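Local coordinates for frutapin (Artocarpus altilis, PDB 5M6O), which binds mannose as a jacalin-related lectin, probably recognising mannose-bearing glycans on glycoproteins or cell surfaces, at residues 92-97 with 140-145. Residues are numbered along the deposited sequence; the frame is centred on the assembly and turned at random. Where two conformers were deposited one is given.
With MAN (alpha-D-mannopyranose), chain E.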
ATOM      1  N   THR A  92      -8.738 -34.928 -14.564  1.00 33.64           N
ATOM      2  CA  THR A  92      -9.790 -35.038 -15.569  1.00 32.30           C
ATOM      3  C   THR A  92     -10.944 -34.113 -15.316  1.00 31.25           C
ATOM      4  O   THR A  92     -11.637 -33.695 -16.293  1.00 26.00           O
ATOM      5  CB  THR A  92     -10.298 -36.458 -15.625  1.00 36.62           C
ATOM      6  OG1 THR A  92      -9.158 -37.296 -15.922  1.00 33.97           O
ATOM      7  CG2 THR A  92     -11.349 -36.572 -16.721  1.00 35.26           C
ATOM      8  N   ARG A  93     -11.172 -33.802 -14.028  1.00 26.93           N
ATOM      9  CA  ARG A  93     -12.332 -33.022 -13.731  1.00 26.87           C
ATOM     10  C   ARG A  93     -12.144 -31.568 -13.750  1.00 29.77           C
ATOM     11  O   ARG A  93     -13.071 -30.878 -14.158  1.00 28.65           O
ATOM     12  CB  ARG A  93     -12.926 -33.384 -12.398  1.00 26.70           C
ATOM     13  CG  ARG A  93     -13.405 -34.782 -12.344  1.00 27.71           C
ATOM     14  CD  ARG A  93     -14.142 -34.993 -11.025  1.00 25.26           C
ATOM     15  NE  ARG A  93     -14.897 -36.211 -11.208  1.00 31.37           N
ATOM     16  CZ  ARG A  93     -16.210 -36.281 -11.364  1.00 21.81           C
ATOM     17  NH1 ARG A  93     -16.972 -35.228 -11.233  1.00 21.94           N
ATOM     18  NH2 ARG A  93     -16.728 -37.460 -11.590  1.00 26.09           N
ATOM     19  N   THR A  94     -10.972 -31.087 -13.270  1.00 23.73           N
ATOM     20  CA  THR A  94     -10.765 -29.725 -13.038  1.00 23.85           C
ATOM     21  C   THR A  94      -9.483 -29.322 -13.765  1.00 17.11           C
ATOM     22  O   THR A  94      -8.642 -30.243 -14.001  1.00 18.85           O
ATOM     23  CB  THR A  94     -10.738 -29.481 -11.502  1.00 25.11           C
ATOM     24  OG1 THR A  94      -9.802 -30.362 -10.868  1.00 26.56           O
ATOM     25  CG2 THR A  94     -12.161 -29.760 -10.968  1.00 27.82           C
ATOM     26  N   PRO A  95      -9.422 -28.029 -14.220  1.00 20.91           N
ATOM     27  CA  PRO A  95      -8.267 -27.483 -14.883  1.00 17.75           C
ATOM     28  C   PRO A  95      -7.076 -27.391 -13.934  1.00 15.58           C
ATOM     29  O   PRO A  95      -7.306 -27.121 -12.767  1.00 15.72           O
ATOM     30  CB  PRO A  95      -8.706 -26.045 -15.320  1.00 21.53           C
ATOM     31  CG  PRO A  95     -10.046 -25.873 -14.762  1.00 22.87           C
ATOM     32  CD  PRO A  95     -10.598 -27.222 -14.567  1.00 21.94           C
ATOM     33  N   VAL A  96      -5.875 -27.542 -14.470  1.00 12.59           N
ATOM     34  CA  VAL A  96      -4.566 -27.452 -13.763  1.00 12.89           C
ATOM     35  C   VAL A  96      -3.813 -26.465 -14.577  1.00 13.07           C
ATOM     36  O   VAL A  96      -4.219 -26.056 -15.672  1.00 10.48           O
ATOM     37  CB  VAL A  96      -3.810 -28.819 -13.682  1.00 12.22           C
ATOM     38  CG1 VAL A  96      -4.683 -29.790 -12.872  1.00 13.03           C
ATOM     39  CG2 VAL A  96      -3.405 -29.369 -15.058  1.00 11.52           C
ATOM     40  N   VAL A  97      -2.676 -26.037 -14.038  1.00 10.97           N
ATOM     41  CA  VAL A  97      -1.831 -25.062 -14.754  1.00 10.05           C
ATOM     42  C   VAL A  97      -0.995 -25.929 -15.728  1.00  9.58           C
ATOM     43  O   VAL A  97      -0.217 -26.782 -15.289  1.00  9.79           O
ATOM     44  CB  VAL A  97      -0.940 -24.316 -13.789  1.00  9.80           C
ATOM     45  CG1 VAL A  97       0.167 -23.468 -14.529  1.00 11.63           C
ATOM     46  CG2 VAL A  97      -1.810 -23.525 -12.860  1.00  9.20           C
ATOM     47  N   LEU A 140      -0.000 -32.186  -9.343  1.00 17.69           N
ATOM     48  CA  LEU A 140       0.391 -31.120 -10.272  1.00 17.74           C
ATOM     49  C   LEU A 140       0.031 -29.767  -9.669  1.00 15.36           C
ATOM     50  O   LEU A 140      -0.649 -29.739  -8.623  1.00 15.27           O
ATOM     51  CB  LEU A 140      -0.489 -31.186 -11.574  1.00 19.51           C
ATOM     52  CG  LEU A 140      -0.325 -32.423 -12.492  1.00 22.98           C
ATOM     53  CD1 LEU A 140      -1.291 -32.319 -13.634  1.00 22.02           C
ATOM     54  CD2 LEU A 140       1.095 -32.461 -13.005  1.00 24.72           C
ATOM     55  N   LEU A 141       0.522 -28.675 -10.274  1.00 14.23           N
ATOM     56  CA  LEU A 141       0.070 -27.349  -9.880  1.00 13.37           C
ATOM     57  C   LEU A 141      -1.335 -27.149 -10.425  1.00 12.81           C
ATOM     58  O   LEU A 141      -1.489 -26.888 -11.659  1.00 15.67           O
ATOM     59  CB  LEU A 141       0.986 -26.334 -10.509  1.00 12.64           C
ATOM     60  CG  LEU A 141       0.787 -24.863 -10.162  1.00 11.08           C
ATOM     61  CD1 LEU A 141       0.946 -24.737  -8.695  1.00 11.13           C
ATOM     62  CD2 LEU A 141       1.781 -23.979 -10.903  1.00 12.84           C
ATOM     63  N   ASP A 142      -2.376 -27.310  -9.587  1.00 12.42           N
ATOM     64  CA  ASP A 142      -3.729 -27.054  -9.944  1.00 13.13           C
ATOM     65  C   ASP A 142      -4.043 -25.570 -10.146  1.00 12.51           C
ATOM     66  O   ASP A 142      -4.871 -25.204 -10.996  1.00 13.16           O
ATOM     67  CB  ASP A 142      -4.664 -27.594  -8.862  1.00 14.44           C
ATOM     68  CG  ASP A 142      -4.738 -29.050  -8.852  1.00 14.92           C
ATOM     69  OD1 ASP A 142      -3.943 -29.705  -8.186  1.00 17.66           O
ATOM     70  OD2 ASP A 142      -5.662 -29.600  -9.499  1.00 18.72           O
ATOM     71  N   ALA A 143      -3.461 -24.693  -9.308  1.00  9.50           N
ATOM     72  CA  ALA A 143      -3.740 -23.251  -9.424  1.00  9.33           C
ATOM     73  C   ALA A 143      -2.555 -22.421  -9.024  1.00  8.46           C
ATOM     74  O   ALA A 143      -1.759 -22.931  -8.206  1.00  7.44           O
ATOM     75  CB  ALA A 143      -5.004 -22.796  -8.662  1.00  9.55           C
ATOM     76  N   ILE A 144      -2.568 -21.144  -9.468  1.00  8.59           N
ATOM     77  CA  ILE A 144      -1.555 -20.200  -8.974  0.50  8.29           C
ATOM     78  C   ILE A 144      -2.159 -18.775  -8.975  1.00  9.32           C
ATOM     79  O   ILE A 144      -3.017 -18.414  -9.760  1.00  9.06           O
ATOM     80  CB  ILE A 144      -0.251 -20.279  -9.837  0.50  7.47           C
ATOM     81  CG1 ILE A 144       0.976 -19.599  -9.229  0.50  6.89           C
ATOM     82  CG2 ILE A 144      -0.466 -19.737 -11.245  0.50  7.43           C
ATOM     83  CD1 ILE A 144       1.959 -19.110 -10.255  0.50  6.97           C
ATOM     84  N   GLY A 145      -1.640 -17.969  -8.051  1.00  9.06           N
ATOM     85  CA  GLY A 145      -2.057 -16.586  -7.886  1.00 10.17           C
ATOM     86  C   GLY A 145      -0.784 -15.881  -7.347  1.00  7.88           C
ATOM     87  O   GLY A 145       0.184 -16.489  -6.895  1.00  9.13           O
TER
HETATM   88  C1  MAN E 201      -4.586 -35.281  -7.465  1.00 22.71           C
HETATM   89  C2  MAN E 201      -5.572 -34.577  -6.573  1.00 22.94           C
HETATM   90  C3  MAN E 201      -6.503 -33.725  -7.433  1.00 23.71           C
HETATM   91  C4  MAN E 201      -5.681 -32.821  -8.378  1.00 19.87           C
HETATM   92  C5  MAN E 201      -4.622 -33.642  -9.206  1.00 21.05           C
HETATM   93  C6  MAN E 201      -3.697 -32.683  -9.954  1.00 20.34           C
HETATM   94  O1  MAN E 201      -5.374 -36.107  -8.338  1.00 31.06           O
HETATM   95  O2  MAN E 201      -4.693 -33.977  -5.562  1.00 25.68           O
HETATM   96  O3  MAN E 201      -7.403 -33.039  -6.602  1.00 25.33           O
HETATM   97  O4  MAN E 201      -6.475 -31.984  -9.217  1.00 19.16           O
HETATM   98  O5  MAN E 201      -3.777 -34.424  -8.324  1.00 20.90           O
HETATM   99  O6  MAN E 201      -2.892 -31.904  -9.019  1.00 22.15           O
HETATM  100  O   HOH W   1      -7.607 -28.551 -10.523  1.00 20.95           O
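Val96 CG1 sits over one face of the Asp142 carboxylate, 3.5 Å from OD2, while O4 of alpha-D-mannopyranose and a water come in at the edge, beside OD2 and close to the carboxylate plane. The sugar donates twice: its O6 to Asp142 OD1 at 2.6 Å, tilted out of that plane toward the valine side, and its O4 to Asp142 OD2 at 2.5 Å. Leu140 N donates to the same O6 over 2.9 Å. The CB bond of Asp142 points away from 92-97, and chi1 of -72°, with CG anti to the carbonyl carbon, directs the carboxylate to the sugar. The water joins Thr94 OG1, Pro95 O and Asp142 OD2, its bond to OD2 being doubtfully short. Behind the site segments 95-97 and 141-145 cross at 70°, joined by a nearly straight bond from Val97 N to Leu141 O (2.8 Å, 166°). Val97 CG2 leans across Leu141 CG at 4.0 Å, and Val96 CG2 meets Leu140 CD1 at 3.9 Å. Asp142 and Ala143 form a classic beta bulge opposite Arg136. This is the sugar site of the jacalin-type beta-prism, where Asp142 ends the family's GXXXD motif and Gly16 N and Asp139 N add further bonds to mannose. Accepting from both hydroxyls is consistent with recognition of an equatorial O4 together with O6, as in mannose and glucose, and probably disfavours the axial O4 of galactose.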